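Acetate CoA-transferase subunit beta (Escherichia coli DH5[alpha], PDB 5DBN) transfers coenzyme A between acyl-CoA thioesters and short-chain fatty acids, for example from acetyl-CoA to acetoacetate, by way of a covalent enzyme-CoA intermediate. Local coordinates at residues F85-R89 with G90-D94; F174-D178 with G179-L183. One frame throughout, in Å; residues are numbered along the deposited sequence.

Overall arrangement
Both contacts are local turns of the chain, but they sit in different settings. Contact 1 ends helix 81-89 and leads into strand 95-98, an inner parallel strand of the large mixed sheet; it is largely buried, against two other protein chains and close to the predicted active-site residue Glu-46. Contact 2 is the hairpin joining strands 172-177 and 180-186 in the same sheet, with one face buried and its turn at the surface, and it touches no other chain of the assembly. Backbone and water-bridged polar closure dominates the first, with a phosphate ion, probably from crystallisation, held at its edge by His-92; paired strands and aromatic packing dominate the second. Their centres lie about 23 Å apart.

Contact 1: residues F85-R89 with G90-D94; sequences FALIR and GGHID. With PO4 (phosphate ion), chain L.
His-92 N reaches back over Gly-91 to Leu-87 O, the long bond of a Schellman motif that ends helix 81-89 before strand 95-98. This bond is 3.1 Å long with an N-H...O angle of 154°; Gly-90 N makes the last helical bond, to Ala-86 O at 2.8 Å, which is weak because it is bent. Gly-91 makes the reversal at positive phi (82°), a conformation glycine enters easily. A side chain on Gly-90 would run into Ala-86 O, so glycine suits that place as well.

The next carbonyl of the helix, that of Ile-88, is reached through water: a water bridges Ile-88 O (2.6 Å) and Ile-93 N, which donates to it (2.8 Å). The two isoleucines lie side by side, CG1 of Ile-88 4.1 Å from CG1 of Ile-93, as suits a buried apolar layer; Ile-88 also approaches Glu-46, the predicted active-site residue.

Leu-87 CD2 meets His-92 CB at 4.0 Å, the two side chains crossing at about a right angle, and both pack on an apolar surface of another chain. With CG of His-92 beside its own backbone N (chi1 -59°), the ring presents both nitrogens, at its edge, to partners: NE2 bonds to the backbone of that other chain, ND1 to a phosphate ion probably left from crystallisation. With an alanine in place of His-92, the phosphate oxygen and the neighbouring chain's backbone group would each be likely to lose a bonding partner.

NE of Arg-89 bonds to the backbone of that same chain, so this long side chain carries a polar group across a buried interface, while its guanidinium face lies over Phe-85 O. In the phosphate bond ND1 of His-92 donates almost straight to O3, 3.1 Å away and in the ring plane.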
# COMPACT_ATOMS: atom_id res chain seq x y z
N PHE B 85 -8.53 3.53 -2.97
CA PHE B 85 -8.31 3.53 -4.41
C PHE B 85 -7.59 2.27 -4.87
O PHE B 85 -7.48 2.02 -6.07
CB PHE B 85 -7.56 4.79 -4.82
CG PHE B 85 -8.45 6.01 -4.85
CD1 PHE B 85 -8.64 6.76 -3.71
CD2 PHE B 85 -9.12 6.36 -6.01
CE1 PHE B 85 -9.47 7.87 -3.73
CE2 PHE B 85 -9.96 7.46 -6.03
CZ PHE B 85 -10.13 8.22 -4.89
N ALA B 86 -7.08 1.48 -3.93
CA ALA B 86 -6.67 0.12 -4.23
C ALA B 86 -7.92 -0.70 -4.56
O ALA B 86 -7.93 -1.49 -5.51
CB ALA B 86 -5.90 -0.50 -3.08
N LEU B 87 -8.97 -0.51 -3.77
CA LEU B 87 -10.26 -1.14 -4.02
C LEU B 87 -10.87 -0.64 -5.33
O LEU B 87 -11.28 -1.43 -6.18
CB LEU B 87 -11.24 -0.88 -2.87
CG LEU B 87 -10.96 -1.52 -1.51
CD1 LEU B 87 -11.84 -0.89 -0.45
CD2 LEU B 87 -11.18 -3.03 -1.56
N ILE B 88 -10.94 0.68 -5.47
CA ILE B 88 -11.54 1.31 -6.65
C ILE B 88 -10.81 0.93 -7.94
O ILE B 88 -11.44 0.57 -8.93
CB ILE B 88 -11.57 2.85 -6.50
CG1 ILE B 88 -12.56 3.25 -5.40
CG2 ILE B 88 -11.95 3.52 -7.82
CD1 ILE B 88 -12.48 4.72 -5.00
N ARG B 89 -9.49 1.02 -7.91
CA ARG B 89 -8.68 0.76 -9.10
C ARG B 89 -8.48 -0.74 -9.32
O ARG B 89 -8.25 -1.18 -10.44
CB ARG B 89 -7.33 1.46 -8.98
CG ARG B 89 -6.50 1.44 -10.26
CD ARG B 89 -5.20 2.21 -10.09
NE ARG B 89 -4.55 1.93 -8.81
CZ ARG B 89 -4.41 2.79 -7.81
NH1 ARG B 89 -4.85 4.04 -7.91
NH2 ARG B 89 -3.81 2.41 -6.69
N GLY B 90 -8.58 -1.51 -8.24
CA GLY B 90 -8.30 -2.94 -8.29
C GLY B 90 -9.44 -3.79 -8.80
O GLY B 90 -9.32 -5.02 -8.87
N GLY B 91 -10.56 -3.16 -9.15
CA GLY B 91 -11.69 -3.88 -9.71
C GLY B 91 -12.56 -4.53 -8.65
O GLY B 91 -13.25 -5.51 -8.93
N HIS B 92 -12.54 -3.97 -7.45
CA HIS B 92 -13.34 -4.49 -6.34
C HIS B 92 -14.66 -3.74 -6.24
O HIS B 92 -15.52 -4.08 -5.42
CB HIS B 92 -12.56 -4.38 -5.03
CG HIS B 92 -11.27 -5.14 -5.04
ND1 HIS B 92 -11.20 -6.50 -4.86
CD2 HIS B 92 -10.00 -4.72 -5.23
CE1 HIS B 92 -9.94 -6.89 -4.93
NE2 HIS B 92 -9.19 -5.83 -5.15
N ILE B 93 -14.83 -2.71 -7.07
CA ILE B 93 -16.11 -2.04 -7.23
C ILE B 93 -16.84 -2.66 -8.40
O ILE B 93 -16.40 -2.56 -9.55
CB ILE B 93 -15.94 -0.52 -7.48
CG1 ILE B 93 -15.11 0.12 -6.36
CG2 ILE B 93 -17.29 0.16 -7.60
CD1 ILE B 93 -15.74 0.04 -4.98
N ASP B 94 -17.95 -3.33 -8.11
CA ASP B 94 -18.72 -4.01 -9.14
C ASP B 94 -19.34 -3.01 -10.10
O ASP B 94 -19.45 -3.27 -11.30
CB ASP B 94 -19.81 -4.88 -8.50
CG ASP B 94 -19.24 -6.02 -7.66
OD1 ASP B 94 -18.69 -6.97 -8.24
OD2 ASP B 94 -19.36 -5.96 -6.42
P PO4 L . -13.37 -9.81 -5.15
O1 PO4 L . -14.69 -10.39 -5.59
O2 PO4 L . -12.73 -10.72 -4.13
O3 PO4 L . -13.60 -8.45 -4.53
O4 PO4 L . -12.47 -9.67 -6.35
O HOH W 1 -13.16 -1.40 -8.82

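Contact 2: residues F174-D178 with G179-L183; sequences FRFID and GKMWL
A two-residue beta hairpin with a type I' turn from Ile-177 to Lys-180 links strands 174-177 and 180-183, antiparallel neighbours in the large mixed sheet. Asp-178 and Gly-179 form its corner, both at positive phi. At Gly-179 a side chain would be jammed against the carbonyl of Asp-178, hence a residue without one.

Two hydrogen-bonded pairs hold the arms. Arg-175 N donates to Trp-182 O at 2.8 Å, in the carbonyl plane, and Trp-182 N returns the bond to Arg-175 O at the same length. Beside the turn Ile-177 N donates nearly straight down the carbonyl of Lys-180, 2.9 Å, whereas Lys-180 N comes to Ile-177 O from well above the carbonyl plane, a longer bond of 3.2 Å.

The face carrying Phe-174, Phe-176, Met-181 and Leu-183 is buried. Met-181 leaves with CG opposite its backbone N (chi1 -174°) and stays extended beyond, which carries its thioether alongside the ring of Phe-176 and its methyl over Phe-174. CG of Met-181 is 3.6 Å from Phe-176 CE1, and SD makes oblique Met-aromatic contacts with both rings. CE stands 3.9 Å from the centroid of the Phe-174 ring; Leu-183 CD1 covers the opposite face of that ring, so two CH-pi contacts clamp it, while Phe-203 meets it edge-to-face.

On the other, more exposed face the broad apolar side chains of Ile-177 and Trp-182 rest loosely against each other, Ile-177 CB 4.3 Å from Trp-182 CD1, and a charged residue is at home: Arg-175 leads away to a salt bridge with Glu-14. Flexible methionine and flat phenylalanines can mesh without polar partners on the buried side; the charged ends of Asp-178 and Lys-180, at the exposed turn, do not touch, which implies that backbone bonds and apolar packing, rather than a salt bridge, close the hairpin.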
# COMPACT_ATOMS: atom_id res chain seq x y z
N PHE B 174 -28.37 3.31 -23.56
CA PHE B 174 -27.34 2.86 -24.50
C PHE B 174 -26.36 1.92 -23.80
O PHE B 174 -26.07 2.08 -22.62
CB PHE B 174 -26.57 4.04 -25.09
CG PHE B 174 -27.41 4.99 -25.89
CD1 PHE B 174 -27.68 4.74 -27.23
CD2 PHE B 174 -27.90 6.15 -25.32
CE1 PHE B 174 -28.44 5.62 -27.97
CE2 PHE B 174 -28.65 7.04 -26.06
CZ PHE B 174 -28.93 6.77 -27.38
N ARG B 175 -25.85 0.94 -24.55
CA ARG B 175 -24.79 0.06 -24.04
C ARG B 175 -23.62 0.01 -25.03
O ARG B 175 -23.82 -0.02 -26.24
CB ARG B 175 -25.31 -1.35 -23.79
CG ARG B 175 -26.34 -1.44 -22.67
CD ARG B 175 -26.66 -2.89 -22.35
NE ARG B 175 -27.77 -3.02 -21.41
CZ ARG B 175 -27.65 -2.94 -20.08
NH1 ARG B 175 -26.47 -2.72 -19.53
NH2 ARG B 175 -28.72 -3.07 -19.32
N PHE B 176 -22.40 0.01 -24.49
CA PHE B 176 -21.19 -0.13 -25.30
C PHE B 176 -20.66 -1.55 -25.22
O PHE B 176 -20.18 -1.99 -24.17
CB PHE B 176 -20.11 0.86 -24.86
CG PHE B 176 -20.48 2.30 -25.07
CD1 PHE B 176 -20.20 2.93 -26.27
CD2 PHE B 176 -21.10 3.03 -24.07
CE1 PHE B 176 -20.53 4.26 -26.46
CE2 PHE B 176 -21.44 4.36 -24.26
CZ PHE B 176 -21.15 4.97 -25.46
N ILE B 177 -20.76 -2.27 -26.34
CA ILE B 177 -20.40 -3.68 -26.39
C ILE B 177 -19.41 -3.94 -27.52
O ILE B 177 -19.73 -3.74 -28.69
CB ILE B 177 -21.64 -4.58 -26.59
CG1 ILE B 177 -22.73 -4.18 -25.59
CG2 ILE B 177 -21.26 -6.05 -26.45
CD1 ILE B 177 -24.02 -4.98 -25.71
N ASP B 178 -18.20 -4.37 -27.16
CA ASP B 178 -17.15 -4.65 -28.12
C ASP B 178 -16.88 -3.46 -29.04
O ASP B 178 -16.82 -3.60 -30.26
CB ASP B 178 -17.50 -5.89 -28.96
CG ASP B 178 -17.59 -7.15 -28.13
OD1 ASP B 178 -16.80 -7.29 -27.16
OD2 ASP B 178 -18.44 -8.01 -28.44
N GLY B 179 -16.74 -2.28 -28.44
CA GLY B 179 -16.38 -1.08 -29.17
C GLY B 179 -17.56 -0.33 -29.76
O GLY B 179 -17.50 0.89 -29.92
N LYS B 180 -18.62 -1.05 -30.07
CA LYS B 180 -19.80 -0.48 -30.72
C LYS B 180 -20.87 -0.03 -29.73
O LYS B 180 -21.06 -0.64 -28.68
CB LYS B 180 -20.37 -1.51 -31.70
CG LYS B 180 -19.46 -1.76 -32.88
CD LYS B 180 -20.11 -2.65 -33.92
CE LYS B 180 -20.28 -4.07 -33.38
NZ LYS B 180 -18.94 -4.68 -33.11
N MET B 181 -21.56 1.04 -30.10
CA MET B 181 -22.60 1.63 -29.28
C MET B 181 -23.98 1.13 -29.71
O MET B 181 -24.32 1.19 -30.89
CB MET B 181 -22.53 3.16 -29.37
CG MET B 181 -23.48 3.90 -28.45
SD MET B 181 -23.35 5.68 -28.68
CE MET B 181 -24.36 6.26 -27.32
N TRP B 182 -24.75 0.64 -28.75
CA TRP B 182 -26.06 0.06 -29.02
C TRP B 182 -27.17 0.77 -28.26
O TRP B 182 -27.08 0.96 -27.04
CB TRP B 182 -26.07 -1.43 -28.67
CG TRP B 182 -25.32 -2.27 -29.65
CD1 TRP B 182 -24.00 -2.61 -29.60
CD2 TRP B 182 -25.85 -2.89 -30.83
NE1 TRP B 182 -23.68 -3.39 -30.68
CE2 TRP B 182 -24.80 -3.58 -31.45
CE3 TRP B 182 -27.12 -2.92 -31.42
CZ2 TRP B 182 -24.97 -4.30 -32.63
CZ3 TRP B 182 -27.29 -3.63 -32.59
CH2 TRP B 182 -26.22 -4.31 -33.18
N LEU B 183 -28.21 1.17 -28.98
CA LEU B 183 -29.43 1.66 -28.35
C LEU B 183 -30.26 0.45 -27.94
O LEU B 183 -30.82 -0.25 -28.79
CB LEU B 183 -30.22 2.56 -29.30
CG LEU B 183 -31.61 2.99 -28.83
CD1 LEU B 183 -31.53 3.80 -27.54
CD2 LEU B 183 -32.32 3.78 -29.92